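Local coordinates for DUF3298 domain-containing protein (Pseudomonas aeruginosa, PDB 4E72), which is of unknown function but belongs to the DUF3298 family and is probably an exported lipoprotein, at residues L36-E41 with P46-A51; D96-I101 with P219-G224; E143-Q148 with G185-K190. All blocks are in the same frame, centred on the assembly; numbering follows the deposited sequence.

In the fold
From the N terminus, interaction 1 comes first. It closes a short loop between strand 30-37 and helix 44-54, with four residues between its two segments, and lays that helix on the six-stranded mixed sheet. Interaction 2 opens later, at the start of strand 98-108, and closes only near the C terminus, where 219-224 comes back to the start of strand 98-108 and the turn before it. Interaction 3 lies wholly within this long excursion. It packs helix 142-159 on the three-stranded antiparallel sheet. Interactions 1 and 2 touch: Ile-101 reaches both Val-48 and Phe-38. Interaction 3 touches neither; its nearest atoms are about 5 Å from interaction 2 and about 14 Å from interaction 1.

Interaction 1: L36-E41 with P46-A51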
ATOM      1  N   LEU A  36       4.076  11.981   5.548  1.00 46.94           N
ATOM      2  CA  LEU A  36       3.015  12.951   5.780  1.00 48.56           C
ATOM      3  C   LEU A  36       2.664  13.153   7.245  1.00 52.62           C
ATOM      4  O   LEU A  36       2.670  12.206   8.041  1.00 50.46           O
ATOM      5  CB  LEU A  36       1.719  12.470   5.093  1.00 48.60           C
ATOM      6  CG  LEU A  36       1.684  12.281   3.588  1.00 53.54           C
ATOM      7  CD1 LEU A  36       0.470  11.470   3.209  1.00 53.77           C
ATOM      8  CD2 LEU A  36       1.669  13.621   2.859  1.00 58.32           C
ATOM      9  N   LYS A  37       2.255  14.393   7.556  1.00 50.36           N
ATOM     10  CA  LYS A  37       1.715  14.830   8.839  1.00 50.25           C
ATOM     11  C   LYS A  37       0.354  15.468   8.572  1.00 51.27           C
ATOM     12  O   LYS A  37       0.159  16.085   7.526  1.00 49.64           O
ATOM     13  CB  LYS A  37       2.663  15.781   9.573  1.00 54.22           C
ATOM     14  CG  LYS A  37       3.487  15.067  10.634  1.00 72.75           C
ATOM     15  CD  LYS A  37       4.341  16.027  11.440  1.00 82.31           C
ATOM     16  CE  LYS A  37       5.291  15.299  12.359  1.00 88.68           C
ATOM     17  NZ  LYS A  37       6.127  16.250  13.143  1.00 98.57           N
ATOM     18  N   PHE A  38      -0.598  15.261   9.485  1.00 48.12           N
ATOM     19  CA  PHE A  38      -1.957  15.780   9.388  1.00 47.95           C
ATOM     20  C   PHE A  38      -2.205  16.727  10.582  1.00 54.48           C
ATOM     21  O   PHE A  38      -2.379  16.257  11.714  1.00 54.65           O
ATOM     22  CB  PHE A  38      -2.988  14.631   9.325  1.00 48.11           C
ATOM     23  CG  PHE A  38      -2.914  13.739   8.099  1.00 47.67           C
ATOM     24  CD1 PHE A  38      -2.101  12.606   8.085  1.00 48.12           C
ATOM     25  CD2 PHE A  38      -3.701  13.998   6.980  1.00 49.56           C
ATOM     26  CE1 PHE A  38      -2.064  11.764   6.970  1.00 47.22           C
ATOM     27  CE2 PHE A  38      -3.654  13.155   5.858  1.00 50.40           C
ATOM     28  CZ  PHE A  38      -2.841  12.044   5.865  1.00 46.48           C
ATOM     29  N   PRO A  39      -2.163  18.066  10.360  1.00 52.69           N
ATOM     30  CA  PRO A  39      -2.349  19.005  11.487  1.00 54.31           C
ATOM     31  C   PRO A  39      -3.701  18.862  12.217  1.00 59.88           C
ATOM     32  O   PRO A  39      -3.732  18.992  13.443  1.00 60.98           O
ATOM     33  CB  PRO A  39      -2.230  20.382  10.821  1.00 56.83           C
ATOM     34  CG  PRO A  39      -1.473  20.145   9.561  1.00 59.60           C
ATOM     35  CD  PRO A  39      -1.906  18.792   9.096  1.00 53.85           C
ATOM     36  N   ASP A  40      -4.798  18.573  11.474  1.00 55.78           N
ATOM     37  CA  ASP A  40      -6.156  18.433  12.013  1.00 56.54           C
ATOM     38  C   ASP A  40      -6.425  17.045  12.615  1.00 60.13           C
ATOM     39  O   ASP A  40      -7.261  16.948  13.514  1.00 61.77           O
ATOM     40  CB  ASP A  40      -7.197  18.736  10.933  1.00 58.87           C
ATOM     41  CG  ASP A  40      -7.150  20.168  10.431  1.00 77.17           C
ATOM     42  OD1 ASP A  40      -6.275  20.474   9.591  1.00 77.70           O
ATOM     43  OD2 ASP A  40      -7.994  20.981  10.872  1.00 87.29           O
ATOM     44  N   GLU A  41      -5.726  15.986  12.140  1.00 53.22           N
ATOM     45  CA  GLU A  41      -5.865  14.610  12.642  1.00 51.39           C
ATOM     46  C   GLU A  41      -4.472  14.085  13.109  1.00 53.77           C
ATOM     47  O   GLU A  41      -3.888  13.243  12.437  1.00 51.55           O
ATOM     48  CB  GLU A  41      -6.484  13.709  11.549  1.00 51.23           C
ATOM     49  CG  GLU A  41      -7.128  12.431  12.057  1.00 58.34           C
ATOM     50  CD  GLU A  41      -8.486  12.551  12.729  1.00 74.98           C
ATOM     51  OE1 GLU A  41      -9.171  13.584  12.544  1.00 71.13           O
ATOM     52  OE2 GLU A  41      -8.886  11.578  13.407  1.00 62.48           O
ATOM     53  N   PRO A  46       1.510   8.972  13.803  1.00 40.96           N
ATOM     54  CA  PRO A  46       2.253   7.756  14.205  1.00 39.00           C
ATOM     55  C   PRO A  46       1.779   6.477  13.506  1.00 39.88           C
ATOM     56  O   PRO A  46       2.520   5.487  13.478  1.00 37.74           O
ATOM     57  CB  PRO A  46       2.011   7.662  15.713  1.00 42.07           C
ATOM     58  CG  PRO A  46       0.773   8.417  15.960  1.00 48.17           C
ATOM     59  CD  PRO A  46       0.700   9.494  14.929  1.00 43.82           C
ATOM     60  N   ILE A  47       0.540   6.490  12.974  1.00 35.38           N
ATOM     61  CA  ILE A  47      -0.073   5.373  12.243  1.00 33.89           C
ATOM     62  C   ILE A  47       0.653   5.217  10.884  1.00 35.24           C
ATOM     63  O   ILE A  47       0.945   4.096  10.442  1.00 33.66           O
ATOM     64  CB  ILE A  47      -1.596   5.636  12.086  1.00 37.14           C
ATOM     65  CG1 ILE A  47      -2.351   5.325  13.416  1.00 38.73           C
ATOM     66  CG2 ILE A  47      -2.182   4.883  10.883  1.00 36.57           C
ATOM     67  CD1 ILE A  47      -3.887   5.812  13.465  1.00 45.87           C
ATOM     68  N   VAL A  48       0.954   6.343  10.249  1.00 30.68           N
ATOM     69  CA  VAL A  48       1.672   6.358   8.982  1.00 30.51           C
ATOM     70  C   VAL A  48       3.124   5.932   9.234  1.00 35.19           C
ATOM     71  O   VAL A  48       3.627   5.054   8.532  1.00 35.07           O
ATOM     72  CB  VAL A  48       1.573   7.758   8.329  1.00 34.80           C
ATOM     73  CG1 VAL A  48       2.583   7.920   7.203  1.00 33.79           C
ATOM     74  CG2 VAL A  48       0.164   8.008   7.827  1.00 34.84           C
ATOM     75  N   GLU A  49       3.777   6.528  10.254  1.00 32.29           N
ATOM     76  CA  GLU A  49       5.173   6.210  10.603  1.00 32.22           C
ATOM     77  C   GLU A  49       5.347   4.702  10.851  1.00 34.84           C
ATOM     78  O   GLU A  49       6.253   4.114  10.271  1.00 33.97           O
ATOM     79  CB  GLU A  49       5.654   7.022  11.825  1.00 34.86           C
ATOM     80  CG  GLU A  49       7.136   6.791  12.120  1.00 45.91           C
ATOM     81  CD  GLU A  49       7.772   7.642  13.196  1.00 64.05           C
ATOM     82  OE1 GLU A  49       7.488   7.401  14.391  1.00 73.38           O
ATOM     83  OE2 GLU A  49       8.644   8.472  12.849  1.00 55.86           O
ATOM     84  N   ARG A  50       4.467   4.079  11.668  1.00 31.63           N
ATOM     85  CA  ARG A  50       4.529   2.649  11.988  1.00 31.51           C
ATOM     86  C   ARG A  50       4.312   1.794  10.730  1.00 36.03           C
ATOM     87  O   ARG A  50       5.053   0.826  10.526  1.00 36.96           O
ATOM     88  CB  ARG A  50       3.496   2.281  13.079  1.00 33.15           C
ATOM     89  CG  ARG A  50       3.210   0.778  13.201  1.00 48.76           C
ATOM     90  CD  ARG A  50       4.167   0.058  14.133  1.00 67.05           C
ATOM     91  NE  ARG A  50       3.527  -0.236  15.416  1.00 86.02           N
ATOM     92  CZ  ARG A  50       2.946  -1.392  15.719  1.00104.03           C
ATOM     93  NH1 ARG A  50       2.932  -2.388  14.840  1.00 87.87           N
ATOM     94  NH2 ARG A  50       2.380  -1.564  16.906  1.00 96.83           N
ATOM     95  N   ALA A  51       3.324   2.160   9.882  1.00 31.40           N
ATOM     96  CA  ALA A  51       3.012   1.421   8.654  1.00 31.00           C
ATOM     97  C   ALA A  51       4.211   1.434   7.695  1.00 35.33           C
ATOM     98  O   ALA A  51       4.462   0.426   7.031  1.00 34.17           O
ATOM     99  CB  ALA A  51       1.767   1.988   7.977  1.00 31.18           C
TER
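Leu-36 and Val-48 bring the two backbones closest, with 7.5 Å between their CA atoms. Residues 36-37 end strand 30-37, and the chain then leaves the sheet as a loop through Glu-41. Residues 46-51 are part of helix 44-54, where Arg-50 N bonds to Pro-46 O. No hydrogen bond joins the two segments; they meet through van der Waals packing. Val-48 carries the helix side of it, and its CB points at the strand end. The two methyls divide the work. Val-48 CG1 lies 4.4 Å from Leu-36 O. Val-48 CG2 approaches the edge of the Phe-38 ring, near the ring plane, at 4.5 Å from Phe-38 CE1. With CG anti to the carbonyl carbon (chi1 -65°), the Phe-38 ring extends to Val-48. All three residues are buried. Val-91 of strand 84-95 packs against both Leu-36 and Phe-38, while Ile-101 of strand 98-108 meets Phe-38 and Val-48. The Asp-45 carboxylate accepts a hydrogen bond from Phe-38 N, tying the loop to the helix start. This is a strand-turn-helix connection, with the helix folded back over one face of the mixed sheet.

Interaction 2: D96-I101 with P219-G224; sequences DGLVII and PNLFPG
A beta-hairpin turn meets the C-terminal tail here. Asp-96 and Gly-97 link the antiparallel strands 84-95 and 98-108 of the mixed sheet, and both have positive phi angles, as is common in tight two-residue hairpin turns. The tail segment begins with a 3-10 turn at 219-221, in which Phe-222 N bonds to Pro-219 O, and then runs on as an extended loop. The contact joins parts of the chain that lie 118 residues apart. It has a polar end and an apolar end.

At the apolar end, Leu-98 CD2 lies 4.4 Å from Leu-221 CD2. The methyl ends of the two leucines meet in a buried position. The CB of Leu-98 points at the tail. The CB of Leu-221 points away from the hairpin, yet the side chain bends so that CD2 reaches Leu-98. Leu-98 also packs on Asp-124 of strand 115-124.

Pro-223 sits between the two ends. Pro-223 CA is 3.5 Å from Asp-96 OD2, and the proline ring rests on Phe-184 and Tyr-210. Phe-222 also meets the Tyr-210 ring, with the planes at about 60°, so the tail is packed against the loop that follows strand 205-208.

The polar end is exposed, and Asp-96 carries it. With chi1 at -60°, its CG lies beside the backbone N and the carboxylate faces the tail. Gly-224 N donates to Asp-96 OD2 over 2.8 Å. The bond is almost straight, at 176° about the hydrogen, but the donor lies above the carboxylate, 47° out of its plane.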
ATOM      1  N   ASP A  96     -15.810  11.014   1.584  1.00 41.21           N
ATOM      2  CA  ASP A  96     -16.859  10.619   2.527  1.00 42.07           C
ATOM      3  C   ASP A  96     -16.330  10.378   3.956  1.00 47.87           C
ATOM      4  O   ASP A  96     -16.814   9.483   4.654  1.00 49.17           O
ATOM      5  CB  ASP A  96     -17.567   9.354   1.970  1.00 43.32           C
ATOM      6  CG  ASP A  96     -18.224   9.570   0.601  1.00 50.52           C
ATOM      7  OD1 ASP A  96     -19.096  10.455   0.496  1.00 52.62           O
ATOM      8  OD2 ASP A  96     -17.842   8.863  -0.368  1.00 51.23           O
ATOM      9  N   GLY A  97     -15.357  11.190   4.374  1.00 43.47           N
ATOM     10  CA  GLY A  97     -14.736  11.072   5.688  1.00 42.49           C
ATOM     11  C   GLY A  97     -13.624  10.035   5.777  1.00 42.84           C
ATOM     12  O   GLY A  97     -13.079   9.815   6.860  1.00 42.06           O
ATOM     13  N   LEU A  98     -13.281   9.381   4.655  1.00 37.38           N
ATOM     14  CA  LEU A  98     -12.205   8.387   4.588  1.00 35.32           C
ATOM     15  C   LEU A  98     -10.917   8.984   4.028  1.00 38.88           C
ATOM     16  O   LEU A  98     -10.976   9.816   3.124  1.00 38.04           O
ATOM     17  CB  LEU A  98     -12.582   7.169   3.721  1.00 34.45           C
ATOM     18  CG  LEU A  98     -13.850   6.354   4.021  1.00 40.12           C
ATOM     19  CD1 LEU A  98     -13.870   5.115   3.149  1.00 40.57           C
ATOM     20  CD2 LEU A  98     -13.918   5.913   5.462  1.00 42.11           C
ATOM     21  N   VAL A  99      -9.754   8.542   4.552  1.00 35.34           N
ATOM     22  CA  VAL A  99      -8.436   8.951   4.026  1.00 34.57           C
ATOM     23  C   VAL A  99      -7.768   7.683   3.520  1.00 35.86           C
ATOM     24  O   VAL A  99      -7.589   6.757   4.300  1.00 35.34           O
ATOM     25  CB  VAL A  99      -7.523   9.733   5.020  1.00 37.92           C
ATOM     26  CG1 VAL A  99      -6.309  10.326   4.296  1.00 37.41           C
ATOM     27  CG2 VAL A  99      -8.289  10.829   5.733  1.00 38.59           C
ATOM     28  N   ILE A 100      -7.484   7.598   2.214  1.00 32.15           N
ATOM     29  CA  ILE A 100      -6.832   6.413   1.653  1.00 30.94           C
ATOM     30  C   ILE A 100      -5.373   6.769   1.415  1.00 32.67           C
ATOM     31  O   ILE A 100      -5.079   7.591   0.567  1.00 31.95           O
ATOM     32  CB  ILE A 100      -7.514   5.811   0.388  1.00 33.88           C
ATOM     33  CG1 ILE A 100      -9.054   5.742   0.466  1.00 35.23           C
ATOM     34  CG2 ILE A 100      -6.846   4.471  -0.038  1.00 33.86           C
ATOM     35  CD1 ILE A 100      -9.722   5.074   1.682  1.00 48.09           C
ATOM     36  N   ILE A 101      -4.488   6.220   2.234  1.00 30.51           N
ATOM     37  CA  ILE A 101      -3.050   6.452   2.167  1.00 30.88           C
ATOM     38  C   ILE A 101      -2.409   5.276   1.462  1.00 33.82           C
ATOM     39  O   ILE A 101      -2.640   4.131   1.856  1.00 31.78           O
ATOM     40  CB  ILE A 101      -2.429   6.694   3.579  1.00 34.23           C
ATOM     41  CG1 ILE A 101      -3.018   7.991   4.211  1.00 35.71           C
ATOM     42  CG2 ILE A 101      -0.887   6.790   3.493  1.00 34.31           C
ATOM     43  CD1 ILE A 101      -2.875   8.095   5.687  1.00 40.36           C
ATOM     44  N   PRO A 219     -22.768  -1.249   4.065  1.00 41.11           N
ATOM     45  CA  PRO A 219     -23.333  -0.172   3.219  1.00 41.97           C
ATOM     46  C   PRO A 219     -22.821   1.253   3.516  1.00 47.18           C
ATOM     47  O   PRO A 219     -22.728   2.062   2.594  1.00 46.37           O
ATOM     48  CB  PRO A 219     -24.834  -0.266   3.484  1.00 45.36           C
ATOM     49  CG  PRO A 219     -25.056  -1.649   3.977  1.00 49.20           C
ATOM     50  CD  PRO A 219     -23.827  -2.019   4.744  1.00 42.85           C
ATOM     51  N   ASN A 220     -22.504   1.563   4.788  1.00 44.70           N
ATOM     52  CA  ASN A 220     -22.013   2.875   5.254  1.00 44.34           C
ATOM     53  C   ASN A 220     -20.605   3.234   4.730  1.00 46.98           C
ATOM     54  O   ASN A 220     -20.155   4.370   4.921  1.00 47.67           O
ATOM     55  CB  ASN A 220     -22.005   2.922   6.793  1.00 49.20           C
ATOM     56  CG  ASN A 220     -21.487   1.662   7.488  1.00 73.90           C
ATOM     57  OD1 ASN A 220     -22.233   0.698   7.751  1.00 58.01           O
ATOM     58  ND2 ASN A 220     -20.211   1.666   7.857  1.00 69.44           N
ATOM     59  N   LEU A 221     -19.917   2.273   4.089  1.00 39.45           N
ATOM     60  CA  LEU A 221     -18.585   2.442   3.537  1.00 37.79           C
ATOM     61  C   LEU A 221     -18.630   2.575   2.010  1.00 40.45           C
ATOM     62  O   LEU A 221     -17.580   2.764   1.385  1.00 38.75           O
ATOM     63  CB  LEU A 221     -17.675   1.272   3.954  1.00 36.80           C
ATOM     64  CG  LEU A 221     -17.335   1.195   5.443  1.00 41.27           C
ATOM     65  CD1 LEU A 221     -16.623  -0.113   5.762  1.00 40.55           C
ATOM     66  CD2 LEU A 221     -16.486   2.394   5.890  1.00 42.32           C
ATOM     67  N   PHE A 222     -19.836   2.447   1.411  1.00 36.04           N
ATOM     68  CA  PHE A 222     -20.029   2.651  -0.020  1.00 36.25           C
ATOM     69  C   PHE A 222     -19.823   4.145  -0.321  1.00 44.93           C
ATOM     70  O   PHE A 222     -20.119   4.989   0.537  1.00 45.17           O
ATOM     71  CB  PHE A 222     -21.419   2.191  -0.501  1.00 37.40           C
ATOM     72  CG  PHE A 222     -21.514   0.730  -0.905  1.00 37.05           C
ATOM     73  CD1 PHE A 222     -21.143  -0.284  -0.017  1.00 39.09           C
ATOM     74  CD2 PHE A 222     -22.052   0.366  -2.133  1.00 35.50           C
ATOM     75  CE1 PHE A 222     -21.271  -1.638  -0.375  1.00 38.36           C
ATOM     76  CE2 PHE A 222     -22.221  -0.983  -2.471  1.00 37.83           C
ATOM     77  CZ  PHE A 222     -21.781  -1.976  -1.612  1.00 35.34           C
ATOM     78  N   PRO A 223     -19.288   4.494  -1.509  1.00 42.81           N
ATOM     79  CA  PRO A 223     -19.034   5.912  -1.790  1.00 43.86           C
ATOM     80  C   PRO A 223     -20.334   6.713  -1.940  1.00 53.35           C
ATOM     81  O   PRO A 223     -21.378   6.180  -2.356  1.00 51.61           O
ATOM     82  CB  PRO A 223     -18.216   5.872  -3.078  1.00 44.78           C
ATOM     83  CG  PRO A 223     -18.557   4.589  -3.723  1.00 48.56           C
ATOM     84  CD  PRO A 223     -18.851   3.625  -2.623  1.00 43.59           C
ATOM     85  N   GLY A 224     -20.259   7.977  -1.539  1.00 54.71           N
ATOM     86  CA  GLY A 224     -21.375   8.905  -1.614  1.00 57.92           C
ATOM     87  C   GLY A 224     -21.566   9.356  -3.047  1.00 66.83           C
ATOM     88  O   GLY A 224     -20.781  10.165  -3.554  1.00 66.80           O
TER

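Interaction 3: E143-Q148 with G185-K190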
ATOM      1  N   GLU A 143     -15.476 -14.913   2.502  1.00 37.28           N
ATOM      2  CA  GLU A 143     -15.537 -15.898   1.416  1.00 38.13           C
ATOM      3  C   GLU A 143     -16.215 -15.281   0.177  1.00 41.78           C
ATOM      4  O   GLU A 143     -15.611 -15.293  -0.900  1.00 41.80           O
ATOM      5  CB  GLU A 143     -16.298 -17.152   1.873  1.00 40.84           C
ATOM      6  N   ALA A 144     -17.413 -14.647   0.356  1.00 36.25           N
ATOM      7  CA  ALA A 144     -18.136 -13.964  -0.728  1.00 35.49           C
ATOM      8  C   ALA A 144     -17.296 -12.812  -1.343  1.00 36.75           C
ATOM      9  O   ALA A 144     -17.346 -12.606  -2.553  1.00 35.40           O
ATOM     10  CB  ALA A 144     -19.466 -13.428  -0.220  1.00 36.64           C
ATOM     11  N   PHE A 145     -16.510 -12.088  -0.518  1.00 33.25           N
ATOM     12  CA  PHE A 145     -15.630 -11.016  -1.012  1.00 32.20           C
ATOM     13  C   PHE A 145     -14.546 -11.565  -1.965  1.00 36.32           C
ATOM     14  O   PHE A 145     -14.338 -11.009  -3.051  1.00 34.81           O
ATOM     15  CB  PHE A 145     -14.967 -10.266   0.152  1.00 33.28           C
ATOM     16  CG  PHE A 145     -13.991  -9.184  -0.266  1.00 34.54           C
ATOM     17  CD1 PHE A 145     -14.445  -7.923  -0.642  1.00 35.41           C
ATOM     18  CD2 PHE A 145     -12.614  -9.419  -0.247  1.00 35.93           C
ATOM     19  CE1 PHE A 145     -13.548  -6.918  -0.984  1.00 35.50           C
ATOM     20  CE2 PHE A 145     -11.721  -8.421  -0.606  1.00 38.43           C
ATOM     21  CZ  PHE A 145     -12.195  -7.177  -0.989  1.00 36.42           C
ATOM     22  N   TRP A 146     -13.885 -12.667  -1.583  1.00 33.82           N
ATOM     23  CA  TRP A 146     -12.817 -13.191  -2.426  1.00 33.82           C
ATOM     24  C   TRP A 146     -13.391 -13.860  -3.676  1.00 40.35           C
ATOM     25  O   TRP A 146     -12.693 -13.905  -4.689  1.00 40.62           O
ATOM     26  CB  TRP A 146     -11.835 -14.078  -1.648  1.00 30.94           C
ATOM     27  CG  TRP A 146     -11.076 -13.290  -0.617  1.00 30.35           C
ATOM     28  CD1 TRP A 146     -11.284 -13.298   0.731  1.00 33.58           C
ATOM     29  CD2 TRP A 146     -10.075 -12.280  -0.863  1.00 28.26           C
ATOM     30  NE1 TRP A 146     -10.434 -12.409   1.347  1.00 32.00           N
ATOM     31  CE2 TRP A 146      -9.704 -11.747   0.389  1.00 31.52           C
ATOM     32  CE3 TRP A 146      -9.442 -11.790  -2.019  1.00 27.71           C
ATOM     33  CZ2 TRP A 146      -8.723 -10.756   0.519  1.00 29.25           C
ATOM     34  CZ3 TRP A 146      -8.510 -10.779  -1.895  1.00 27.87           C
ATOM     35  CH2 TRP A 146      -8.151 -10.275  -0.637  1.00 28.21           C
ATOM     36  N   LYS A 147     -14.682 -14.262  -3.649  1.00 37.80           N
ATOM     37  CA  LYS A 147     -15.365 -14.788  -4.838  1.00 38.86           C
ATOM     38  C   LYS A 147     -15.534 -13.679  -5.863  1.00 41.76           C
ATOM     39  O   LYS A 147     -15.332 -13.938  -7.044  1.00 43.35           O
ATOM     40  CB  LYS A 147     -16.728 -15.419  -4.500  1.00 43.80           C
ATOM     41  CG  LYS A 147     -16.612 -16.746  -3.749  1.00 63.94           C
ATOM     42  CD  LYS A 147     -16.325 -17.953  -4.639  1.00 77.25           C
ATOM     43  CE  LYS A 147     -16.416 -19.255  -3.866  1.00 92.72           C
ATOM     44  NZ  LYS A 147     -17.814 -19.589  -3.451  1.00 95.57           N
ATOM     45  N   GLN A 148     -15.835 -12.431  -5.413  1.00 36.15           N
ATOM     46  CA  GLN A 148     -15.951 -11.245  -6.279  1.00 35.24           C
ATOM     47  C   GLN A 148     -14.582 -10.784  -6.762  1.00 38.19           C
ATOM     48  O   GLN A 148     -14.463 -10.260  -7.868  1.00 39.18           O
ATOM     49  CB  GLN A 148     -16.682 -10.085  -5.574  1.00 36.57           C
ATOM     50  CG  GLN A 148     -18.126 -10.413  -5.153  1.00 47.19           C
ATOM     51  CD  GLN A 148     -18.947 -11.013  -6.267  1.00 59.39           C
ATOM     52  OE1 GLN A 148     -19.148 -10.395  -7.313  1.00 54.71           O
ATOM     53  NE2 GLN A 148     -19.391 -12.254  -6.088  1.00 49.80           N
ATOM     54  N   GLY A 185     -14.213   4.831  -7.042  1.00 38.05           N
ATOM     55  CA  GLY A 185     -14.783   4.229  -8.246  1.00 38.66           C
ATOM     56  C   GLY A 185     -15.158   2.773  -8.158  1.00 43.06           C
ATOM     57  O   GLY A 185     -16.126   2.345  -8.788  1.00 43.61           O
ATOM     58  N   ALA A 186     -14.385   2.011  -7.378  1.00 38.60           N
ATOM     59  CA  ALA A 186     -14.496   0.569  -7.160  1.00 37.50           C
ATOM     60  C   ALA A 186     -13.624   0.204  -5.979  1.00 38.55           C
ATOM     61  O   ALA A 186     -12.860   1.054  -5.522  1.00 38.35           O
ATOM     62  CB  ALA A 186     -14.020  -0.180  -8.407  1.00 38.33           C
ATOM     63  N   VAL A 187     -13.742  -1.023  -5.451  1.00 32.92           N
ATOM     64  CA  VAL A 187     -12.818  -1.439  -4.401  1.00 31.84           C
ATOM     65  C   VAL A 187     -11.478  -1.853  -5.111  1.00 35.06           C
ATOM     66  O   VAL A 187     -11.492  -2.663  -6.045  1.00 33.75           O
ATOM     67  CB  VAL A 187     -13.421  -2.532  -3.479  1.00 34.56           C
ATOM     68  CG1 VAL A 187     -12.348  -3.252  -2.654  1.00 32.11           C
ATOM     69  CG2 VAL A 187     -14.457  -1.919  -2.548  1.00 34.43           C
ATOM     70  N   THR A 188     -10.347  -1.257  -4.701  1.00 32.08           N
ATOM     71  CA  THR A 188      -9.041  -1.601  -5.312  1.00 30.48           C
ATOM     72  C   THR A 188      -8.333  -2.714  -4.531  1.00 33.18           C
ATOM     73  O   THR A 188      -8.167  -2.599  -3.315  1.00 31.93           O
ATOM     74  CB  THR A 188      -8.140  -0.352  -5.425  1.00 34.45           C
ATOM     75  OG1 THR A 188      -8.816   0.616  -6.218  1.00 34.60           O
ATOM     76  CG2 THR A 188      -6.759  -0.650  -6.049  1.00 35.75           C
ATOM     77  N   LEU A 189      -7.915  -3.782  -5.242  1.00 30.05           N
ATOM     78  CA  LEU A 189      -7.069  -4.857  -4.701  1.00 29.77           C
ATOM     79  C   LEU A 189      -5.714  -4.712  -5.349  1.00 31.82           C
ATOM     80  O   LEU A 189      -5.587  -4.886  -6.570  1.00 31.07           O
ATOM     81  CB  LEU A 189      -7.597  -6.290  -4.917  1.00 31.00           C
ATOM     82  CG  LEU A 189      -9.013  -6.674  -4.511  1.00 38.64           C
ATOM     83  CD1 LEU A 189      -9.136  -8.179  -4.476  1.00 39.24           C
ATOM     84  CD2 LEU A 189      -9.366  -6.149  -3.166  1.00 45.44           C
ATOM     85  N   LYS A 190      -4.715  -4.342  -4.555  1.00 27.72           N
ATOM     86  CA  LYS A 190      -3.364  -4.121  -5.053  1.00 27.51           C
ATOM     87  C   LYS A 190      -2.450  -5.288  -4.636  1.00 30.89           C
ATOM     88  O   LYS A 190      -2.418  -5.671  -3.467  1.00 29.17           O
ATOM     89  CB  LYS A 190      -2.838  -2.768  -4.541  1.00 29.42           C
ATOM     90  CG  LYS A 190      -1.376  -2.503  -4.843  1.00 36.51           C
ATOM     91  CD  LYS A 190      -1.186  -1.780  -6.122  1.00 40.37           C
ATOM     92  CE  LYS A 190      -0.517  -0.454  -5.903  1.00 36.77           C
ATOM     93  NZ  LYS A 190      -0.203   0.185  -7.199  1.00 33.57           N
TER
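Leu-189 and Phe-145 have the most surface buried here, and Trp-146 comes next. Leu-189 points from strand 187-190 to helix 142-159 and sends one methyl to each aromatic ring. Leu-189 CD2 lies 3.7 Å from Phe-145 CZ, and Leu-189 CD1 lies 3.7 Å from Trp-146 CZ3. The leucine and phenylalanine side chains run past each other in opposite directions, while the indole lies aslant to the leucine. Phe-145 has CG anti to the backbone N (chi1 177°), which carries its ring toward the strand. The edge of this ring also meets Val-187: Phe-145 CE1 is 4.2 Å from Val-187 CG1. The two aromatics pack on each other as well: Phe-145 CD2 sits 3.8 Å above the Trp-146 indole plane, over its centre. The indole NE1 bonds to Glu-142 OE2, which helps to fix its rotation. All four residues are buried, and no hydrogen bond crosses the contact. Val-180 of strand 179-181 packs on Phe-145, Val-187 and Leu-189, and Ile-208 of strand 205-208 also touches Phe-145. The axes of segments 143-148 and 187-190 approach to 11.7 Å at 80°. This is alpha/beta packing within the DUF3298 region, with this turn of helix nearly perpendicular to the central strand of a three-stranded antiparallel sheet.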